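Local coordinates for protein peptidoglycan D,D-transpeptidase MrdA (Pseudomonas aeruginosa, PDB 7KIS) that probably cross-links the peptidoglycan of the cell wall as a penicillin-binding transpeptidase, and is seen here acylated by a diazabicyclooctane inhibitor, at residues Y388-A393 and L448-G453; L396-L401 and G443-L448; P325-K330 and Y382-T387. One frame throughout, in Å; residues are numbered along the deposited sequence.

Interaction 1. Residues Y388-A393 and L448-G453; sequences YFYDLA and LGIGQG. With C9D ((2S,5R)-1-formyl-N'-[(3R)-pyrrolidine-3-carbonyl]-5-[(sulfooxy)amino]piperidine-2-carbohydrazide), chain C.
Ile450 packs against Phe389 and Tyr390 with separate branches. Its CG2 meets Phe389 CB at 3.8 Å. Its CD1 lies 3.6 Å from Tyr390 CE1 and also close to the phenol oxygen. With chi1 at 63°, CG1 sits between the backbone N and the carbonyl carbon, which sends CD1 to the outer end of the Tyr390 ring. Tyr390 OH also packs 3.7 Å from C9D CAV. Phe389 CB lies 3.3 Å from Gly449 O. The Ala393 methyl rests on the Gly449 backbone, with Ala393 CB 3.7 Å from Gly449 CA. Gly449 has no side chain, and this lets the helices come near: the Ala393 and Gly449 CA atoms are 4.9 Å apart.

Polar contacts go to the ligand and to the protein. Gln452 NE2 gives a weak hydrogen bond of 3.4 Å to OAB of C9D and also bonds to Gln543. Tyr390 OH has a weak bond to Arg365 O. Gly451, with positive phi, is the C-prime residue of a Schellman motif that ends helix 443-449.

The contact thus joins helix 386-396 to the end of helix 443-449. Helix 330-340 borders it, with Lys330 touching both Phe389 and Ile450.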
# COMPACT_ATOMS: atom_id res chain seq x y z
N TYR A 388 0.11 0.44 26.80
CA TYR A 388 -1.31 0.71 26.57
C TYR A 388 -1.91 -0.32 25.62
O TYR A 388 -3.01 -0.83 25.85
CB TYR A 388 -1.49 2.12 26.02
CG TYR A 388 -2.93 2.52 25.72
CD1 TYR A 388 -3.54 2.16 24.53
CD2 TYR A 388 -3.66 3.28 26.63
CE1 TYR A 388 -4.85 2.53 24.25
CE2 TYR A 388 -4.96 3.65 26.36
CZ TYR A 388 -5.55 3.27 25.17
OH TYR A 388 -6.85 3.64 24.90
N PHE A 389 -1.20 -0.64 24.54
CA PHE A 389 -1.69 -1.61 23.58
C PHE A 389 -1.37 -3.04 23.98
O PHE A 389 -2.05 -3.97 23.54
CB PHE A 389 -1.14 -1.30 22.19
CG PHE A 389 -1.57 0.04 21.66
CD1 PHE A 389 -0.82 1.18 21.93
CD2 PHE A 389 -2.73 0.17 20.92
CE1 PHE A 389 -1.22 2.41 21.46
CE2 PHE A 389 -3.13 1.41 20.45
CZ PHE A 389 -2.37 2.53 20.71
N TYR A 390 -0.34 -3.24 24.81
CA TYR A 390 -0.19 -4.51 25.51
C TYR A 390 -1.44 -4.80 26.34
O TYR A 390 -2.00 -5.90 26.29
CB TYR A 390 1.04 -4.48 26.41
CG TYR A 390 2.37 -4.59 25.70
CD1 TYR A 390 2.49 -5.26 24.49
CD2 TYR A 390 3.52 -4.02 26.25
CE1 TYR A 390 3.71 -5.35 23.84
CE2 TYR A 390 4.74 -4.11 25.62
CZ TYR A 390 4.83 -4.78 24.41
OH TYR A 390 6.06 -4.86 23.79
N ASP A 391 -1.88 -3.80 27.12
CA ASP A 391 -3.06 -3.96 27.96
C ASP A 391 -4.33 -4.07 27.13
O ASP A 391 -5.24 -4.83 27.46
CB ASP A 391 -3.15 -2.79 28.94
CG ASP A 391 -4.37 -2.87 29.83
OD1 ASP A 391 -4.34 -3.63 30.82
OD2 ASP A 391 -5.35 -2.15 29.55
N LEU A 392 -4.42 -3.30 26.04
CA LEU A 392 -5.61 -3.33 25.20
C LEU A 392 -5.76 -4.69 24.52
O LEU A 392 -6.85 -5.27 24.51
CB LEU A 392 -5.56 -2.22 24.16
CG LEU A 392 -6.83 -1.92 23.36
CD1 LEU A 392 -6.94 -0.43 23.07
CD2 LEU A 392 -6.87 -2.71 22.06
N ALA A 393 -4.67 -5.21 23.95
CA ALA A 393 -4.73 -6.50 23.27
C ALA A 393 -5.07 -7.62 24.24
O ALA A 393 -5.71 -8.61 23.85
CB ALA A 393 -3.41 -6.79 22.56
N LEU A 448 1.01 -8.62 19.25
CA LEU A 448 0.16 -8.21 18.13
C LEU A 448 -0.47 -6.85 18.38
O LEU A 448 -0.75 -6.11 17.43
CB LEU A 448 -0.91 -9.26 17.88
CG LEU A 448 -0.52 -10.38 16.91
CD1 LEU A 448 -1.56 -11.47 16.90
CD2 LEU A 448 -0.32 -9.82 15.51
N GLY A 449 -0.71 -6.50 19.65
CA GLY A 449 -1.28 -5.20 19.97
C GLY A 449 -0.42 -4.04 19.52
O GLY A 449 -0.93 -2.93 19.34
N ILE A 450 0.88 -4.27 19.33
CA ILE A 450 1.78 -3.25 18.82
C ILE A 450 2.31 -3.64 17.44
O ILE A 450 3.32 -3.09 16.98
CB ILE A 450 2.93 -2.97 19.81
CG1 ILE A 450 3.79 -4.21 20.02
CG2 ILE A 450 2.37 -2.48 21.14
CD1 ILE A 450 5.05 -3.93 20.80
N GLY A 451 1.66 -4.59 16.77
CA GLY A 451 1.98 -4.92 15.40
C GLY A 451 3.22 -5.77 15.20
O GLY A 451 4.04 -5.48 14.33
N GLN A 452 3.36 -6.83 16.00
CA GLN A 452 4.51 -7.72 15.85
C GLN A 452 4.10 -9.18 15.78
O GLN A 452 2.98 -9.50 15.36
CB GLN A 452 5.50 -7.49 16.99
CG GLN A 452 6.62 -6.53 16.63
CD GLN A 452 6.96 -5.59 17.76
OE1 GLN A 452 6.70 -5.88 18.93
NE2 GLN A 452 7.53 -4.44 17.42
N GLY A 453 4.99 -10.07 16.19
CA GLY A 453 4.73 -11.49 16.09
C GLY A 453 4.89 -12.01 14.67
O GLY A 453 5.81 -11.60 13.96
OAF C9D C . 9.04 6.71 14.72
SAY C9D C . 9.23 6.07 16.09
OAD C9D C . 10.68 5.72 16.32
OAE C9D C . 8.77 7.17 17.01
OAR C9D C . 8.26 4.68 16.25
NAQ C9D C . 7.79 4.63 17.61
CAU C9D C . 8.41 3.45 18.33
CAJ C9D C . 9.50 2.88 17.50
CB C9D C . 10.04 1.62 18.04
CAM C9D C . 7.32 2.43 18.68
N C9D C . 7.57 1.05 18.11
CAG C9D C . 6.62 0.52 17.12
OAA C9D C . 7.02 -0.17 16.24
CA C9D C . 8.98 0.52 18.10
C C9D C . 9.24 -0.31 19.34
O C9D C . 10.32 -0.75 19.53
NAP C9D C . 8.16 -0.57 20.33
NAO C9D C . 8.51 -1.35 21.47
CAS C9D C . 8.92 -2.75 21.30
OAB C9D C . 8.96 -3.24 20.22
CAV C9D C . 9.32 -3.60 22.57
CAI C9D C . 10.24 -2.70 23.47
CAH C9D C . 11.71 -3.28 23.27
NAN C9D C . 11.51 -4.58 22.95
CAL C9D C . 10.07 -4.66 22.16

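Interaction 2. Residues L396-L401 and G443-L448; sequences LGIDRL and GETLIL
Leu396 O, two residues before the Ile398 that packs on Thr445, is gripped by two nitrogens of one guanidinium group. Arg400 NE donates at 2.9 Å to Leu396 O, in the carbonyl plane. Arg400 NH2 donates at 3.0 Å to the same Leu396 O, tilted from that plane. The oxygen lies nearly in the guanidinium plane, so the grip is side-on and limits rotation of the group. It ties the end of helix 386-396 to the first turn of helix 398-407. Gly397 lies between the two helices, has positive phi, and takes the N-cap position of the second.

The contact itself is apolar. Thr445 sits against the start of helix 398-407. Its CG2 is 3.8 Å from Ile398 N and lies 4.2 Å from Leu401 CD2. Thr445 OG1 lies 3.8 Å from Ile398 CB, but its hydrogen-bond partner is Trp440 NE1. That bond satisfies a polar atom in a buried place. Trp440 also touches the Ile398 side chain.

Leu448, one turn along from Thr445, completes the patch. Ile398 CD1 approaches Leu448 CD1 to 3.5 Å. Ile398 CG1 is anti to the backbone N (chi1 -161°), and the chain then carries CD1 across to the leucine. Leu401 comes from the next turn of its helix, and its CD2 lies 4.1 Å from Leu448 CB. Ile398 and Leu401 therefore meet Thr445 and Leu448 as pairs on facing sides of two helices. Pro427 and Met455 also touch Leu448.

This is helix-to-helix packing away from the active site. It joins two consecutive helices, 386-396 and 398-407, linked at Gly397, to helix 443-449 in the helical part of the penicillin-binding transpeptidase fold.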
# COMPACT_ATOMS: atom_id res chain seq x y z
N LEU A 396 -8.81 -7.64 25.04
CA LEU A 396 -9.60 -7.82 23.83
C LEU A 396 -9.61 -9.27 23.34
O LEU A 396 -10.65 -9.76 22.90
CB LEU A 396 -9.05 -6.92 22.71
CG LEU A 396 -9.68 -7.01 21.32
CD1 LEU A 396 -11.10 -6.48 21.34
CD2 LEU A 396 -8.84 -6.26 20.30
N GLY A 397 -8.47 -9.95 23.40
CA GLY A 397 -8.41 -11.31 22.92
C GLY A 397 -8.10 -11.35 21.44
O GLY A 397 -8.51 -10.49 20.66
N ILE A 398 -7.37 -12.40 21.04
CA ILE A 398 -6.96 -12.51 19.64
C ILE A 398 -8.13 -12.93 18.76
O ILE A 398 -8.11 -12.71 17.55
CB ILE A 398 -5.76 -13.47 19.48
CG1 ILE A 398 -5.09 -13.23 18.14
CG2 ILE A 398 -6.22 -14.92 19.59
CD1 ILE A 398 -4.93 -11.76 17.80
N ASP A 399 -9.16 -13.53 19.35
CA ASP A 399 -10.33 -13.91 18.58
C ASP A 399 -11.03 -12.69 18.00
O ASP A 399 -11.44 -12.68 16.83
CB ASP A 399 -11.30 -14.72 19.45
CG ASP A 399 -10.83 -16.14 19.70
OD1 ASP A 399 -10.17 -16.72 18.82
OD2 ASP A 399 -11.15 -16.69 20.77
N ARG A 400 -11.20 -11.65 18.81
CA ARG A 400 -11.85 -10.43 18.36
C ARG A 400 -10.86 -9.41 17.82
O ARG A 400 -11.28 -8.41 17.22
CB ARG A 400 -12.64 -9.80 19.51
CG ARG A 400 -13.67 -10.70 20.16
CD ARG A 400 -14.39 -9.98 21.30
NE ARG A 400 -13.47 -9.45 22.29
CZ ARG A 400 -13.84 -8.84 23.42
NH1 ARG A 400 -15.13 -8.69 23.69
NH2 ARG A 400 -12.93 -8.39 24.27
N LEU A 401 -9.55 -9.64 18.01
CA LEU A 401 -8.54 -8.78 17.40
C LEU A 401 -8.31 -9.15 15.94
O LEU A 401 -8.39 -8.29 15.06
CB LEU A 401 -7.23 -8.85 18.20
CG LEU A 401 -6.02 -8.08 17.63
CD1 LEU A 401 -6.38 -6.62 17.46
CD2 LEU A 401 -4.81 -8.23 18.54
N GLY A 443 0.62 -14.45 25.74
CA GLY A 443 1.69 -13.52 25.44
C GLY A 443 1.84 -13.20 23.97
O GLY A 443 2.41 -12.16 23.63
N GLU A 444 1.33 -14.07 23.09
CA GLU A 444 1.40 -13.81 21.66
C GLU A 444 0.39 -12.76 21.21
O GLU A 444 0.56 -12.19 20.13
CB GLU A 444 1.17 -15.11 20.88
CG GLU A 444 2.33 -16.09 20.96
CD GLU A 444 2.05 -17.38 20.23
OE1 GLU A 444 0.94 -17.93 20.40
OE2 GLU A 444 2.93 -17.84 19.47
N THR A 445 -0.66 -12.51 21.99
CA THR A 445 -1.61 -11.46 21.65
C THR A 445 -1.06 -10.07 21.95
O THR A 445 -1.39 -9.12 21.25
CB THR A 445 -2.93 -11.68 22.40
OG1 THR A 445 -3.29 -13.06 22.34
CG2 THR A 445 -4.04 -10.84 21.78
N LEU A 446 -0.22 -9.95 22.98
CA LEU A 446 0.29 -8.63 23.36
C LEU A 446 1.25 -8.08 22.32
O LEU A 446 1.24 -6.88 22.03
CB LEU A 446 0.97 -8.71 24.73
CG LEU A 446 0.29 -9.58 25.78
CD1 LEU A 446 1.09 -9.57 27.08
CD2 LEU A 446 -1.13 -9.11 26.03
N ILE A 447 2.09 -8.94 21.73
CA ILE A 447 2.99 -8.48 20.68
C ILE A 447 2.20 -8.05 19.45
O ILE A 447 2.65 -7.20 18.68
CB ILE A 447 4.03 -9.56 20.34
CG1 ILE A 447 3.35 -10.79 19.72
CG2 ILE A 447 4.81 -9.95 21.59
CD1 ILE A 447 4.24 -12.02 19.66
N LEU A 448 1.01 -8.62 19.25
CA LEU A 448 0.16 -8.21 18.13
C LEU A 448 -0.47 -6.85 18.38
O LEU A 448 -0.75 -6.11 17.43
CB LEU A 448 -0.91 -9.26 17.88
CG LEU A 448 -0.52 -10.38 16.91
CD1 LEU A 448 -1.56 -11.47 16.90
CD2 LEU A 448 -0.32 -9.82 15.51

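Interaction 3. Residues P325-K330 and Y382-T387; sequences PGSTVK and YRSNDT. With C9D ((2S,5R)-1-formyl-N'-[(3R)-pyrrolidine-3-carbonyl]-5-[(sulfooxy)amino]piperidine-2-carbohydrazide), chain C.
Two sequence motifs of the penicillin-binding transpeptidase site meet here. Ser327-Thr328-Val329-Lys330 is the SxxK motif, and Ser384-Asn385-Asp386 stands at the SxN position, with aspartate as its third residue. Ser327 is the predicted acyl-ester nucleophile. In this complex its OG is bonded covalently to CAG of C9D at 1.4 Å, so the inhibitor has acylated it. Ser327 N gives a weak hydrogen bond of 2.9 Å to the carbonyl oxygen OAA of the inhibitor, consistent with one donor of the oxyanion hole.

Lys330 joins the two motifs. Its chain is extended beyond CG and carries NZ across to the other segment. NZ donates to Ser384 OG at 2.7 Å. It also forms a salt bridge with Asp386 OD1, 2.7 Å from NZ, and meets that oxygen from above the carboxylate plane. A bond from NZ to Asn385 O is a third, weak hold on NZ. With chi1 at -173°, Ser384 OG swings to the side opposite its own N, which turns it to face both Lys330 and Ser327. It lies 3.4 Å from Ser327 CB and has a weak bond from Lys538.

Asp386 serves two sides. While OD1 holds Lys330, OD2 lies beside the hydrazide nitrogens of C9D and accepts from Trp367 N. The modelled OD2 to NAO bond is too short for its length to be trusted. Asn385 points away from the contact and caps helix 386-396 through Tyr388 N.

A serine, a lysine and a second serine set together in this way are typical of the active site of penicillin-binding proteins and of class A and D beta-lactamases.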
# COMPACT_ATOMS: atom_id res chain seq x y z
N PRO A 325 4.02 -4.76 10.43
CA PRO A 325 3.64 -3.34 10.34
C PRO A 325 4.05 -2.51 11.55
O PRO A 325 3.98 -1.28 11.47
CB PRO A 325 2.11 -3.39 10.19
CG PRO A 325 1.71 -4.72 10.72
CD PRO A 325 2.84 -5.65 10.44
N GLY A 326 4.48 -3.14 12.64
CA GLY A 326 5.00 -2.41 13.78
C GLY A 326 3.96 -1.53 14.44
O GLY A 326 2.77 -1.85 14.50
N SER A 327 4.42 -0.38 14.93
CA SER A 327 3.56 0.54 15.67
C SER A 327 2.50 1.20 14.79
O SER A 327 1.58 1.81 15.33
CB SER A 327 4.41 1.62 16.34
OG SER A 327 5.36 1.05 17.22
N THR A 328 2.61 1.09 13.47
CA THR A 328 1.66 1.75 12.58
C THR A 328 0.24 1.22 12.73
O THR A 328 -0.71 1.95 12.42
CB THR A 328 2.12 1.61 11.13
OG1 THR A 328 2.08 0.23 10.74
CG2 THR A 328 3.53 2.15 10.95
N VAL A 329 0.07 -0.02 13.21
CA VAL A 329 -1.27 -0.58 13.38
C VAL A 329 -2.00 -0.06 14.60
O VAL A 329 -3.21 -0.30 14.73
CB VAL A 329 -1.26 -2.12 13.51
CG1 VAL A 329 -0.75 -2.74 12.23
CG2 VAL A 329 -0.42 -2.53 14.70
N LYS A 330 -1.30 0.61 15.52
CA LYS A 330 -1.90 0.96 16.81
C LYS A 330 -3.20 1.75 16.71
O LYS A 330 -4.09 1.51 17.55
CB LYS A 330 -0.86 1.73 17.64
CG LYS A 330 0.24 0.83 18.19
CD LYS A 330 1.38 1.64 18.80
CE LYS A 330 2.45 0.72 19.38
NZ LYS A 330 3.32 1.42 20.36
N TYR A 382 0.07 9.45 20.16
CA TYR A 382 1.13 10.39 19.80
C TYR A 382 2.44 10.13 20.53
O TYR A 382 3.44 10.77 20.20
CB TYR A 382 0.68 11.85 20.01
CG TYR A 382 0.29 12.26 21.42
CD1 TYR A 382 1.24 12.35 22.44
CD2 TYR A 382 -1.01 12.63 21.72
CE1 TYR A 382 0.89 12.74 23.72
CE2 TYR A 382 -1.37 13.02 23.00
CZ TYR A 382 -0.42 13.08 23.99
OH TYR A 382 -0.78 13.48 25.26
N ARG A 383 2.45 9.23 21.51
CA ARG A 383 3.69 8.73 22.08
C ARG A 383 3.98 7.28 21.70
O ARG A 383 5.06 6.78 22.01
CB ARG A 383 3.68 8.86 23.61
CG ARG A 383 3.84 10.28 24.10
CD ARG A 383 5.00 10.40 25.09
NE ARG A 383 6.25 9.90 24.54
CZ ARG A 383 7.06 10.61 23.76
NH1 ARG A 383 6.75 11.85 23.43
NH2 ARG A 383 8.19 10.07 23.30
N SER A 384 3.05 6.62 21.01
CA SER A 384 3.13 5.20 20.68
C SER A 384 3.61 4.38 21.87
O SER A 384 4.67 3.74 21.85
CB SER A 384 4.04 4.99 19.47
OG SER A 384 4.00 3.63 19.04
N ASN A 385 2.80 4.39 22.92
CA ASN A 385 3.10 3.61 24.11
C ASN A 385 2.77 2.15 23.86
O ASN A 385 1.70 1.83 23.33
CB ASN A 385 2.32 4.15 25.31
CG ASN A 385 2.78 3.55 26.63
OD1 ASN A 385 2.29 2.49 27.04
ND2 ASN A 385 3.72 4.21 27.29
N ASP A 386 3.68 1.25 24.25
CA ASP A 386 3.44 -0.17 24.01
C ASP A 386 2.59 -0.80 25.11
O ASP A 386 1.80 -1.70 24.82
CB ASP A 386 4.77 -0.91 23.88
CG ASP A 386 5.61 -0.41 22.72
OD1 ASP A 386 5.06 -0.23 21.62
OD2 ASP A 386 6.83 -0.19 22.91
N THR A 387 2.75 -0.35 26.35
CA THR A 387 2.01 -0.95 27.46
C THR A 387 0.51 -0.73 27.31
O THR A 387 -0.30 -1.60 27.66
CB THR A 387 2.50 -0.40 28.79
OG1 THR A 387 2.34 1.02 28.81
CG2 THR A 387 3.97 -0.74 28.99
OAF C9D C . 9.04 6.71 14.72
SAY C9D C . 9.23 6.07 16.09
OAD C9D C . 10.68 5.72 16.32
OAE C9D C . 8.77 7.17 17.01
OAR C9D C . 8.26 4.68 16.25
NAQ C9D C . 7.79 4.63 17.61
CAU C9D C . 8.41 3.45 18.33
CAJ C9D C . 9.50 2.88 17.50
CB C9D C . 10.04 1.62 18.04
CAM C9D C . 7.32 2.43 18.68
N C9D C . 7.57 1.05 18.11
CAG C9D C . 6.62 0.52 17.12
OAA C9D C . 7.02 -0.17 16.24
CA C9D C . 8.98 0.52 18.10
C C9D C . 9.24 -0.31 19.34
O C9D C . 10.32 -0.75 19.53
NAP C9D C . 8.16 -0.57 20.33
NAO C9D C . 8.51 -1.35 21.47
CAS C9D C . 8.92 -2.75 21.30
OAB C9D C . 8.96 -3.24 20.22
CAV C9D C . 9.32 -3.60 22.57
CAI C9D C . 10.24 -2.70 23.47
CAH C9D C . 11.71 -3.28 23.27
NAN C9D C . 11.51 -4.58 22.95
CAL C9D C . 10.07 -4.66 22.16

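How the interactions relate
The three contacts lie at increasing distance from the active site: 3, then 1, then 2. Interaction 3 holds the acylated serine. Interaction 1, with its centre about 8 Å away, also lines the C9D pocket. A probable hydrogen bond of 2.9 Å from Gly326 N to Gly451 O joins the two, and Ile450 CG2 lies 3.5 Å from Asp386 OD1. Both use helix 386-396. Interaction 2, nested along the chain inside interaction 1, shares Leu448 and helix 443-449 with it; their centres are about 7 Å apart. Its centre is about 15 Å from that of interaction 3. The Leu448 side chain is about 12 Å from C9D, so interaction 2 is not part of the pocket.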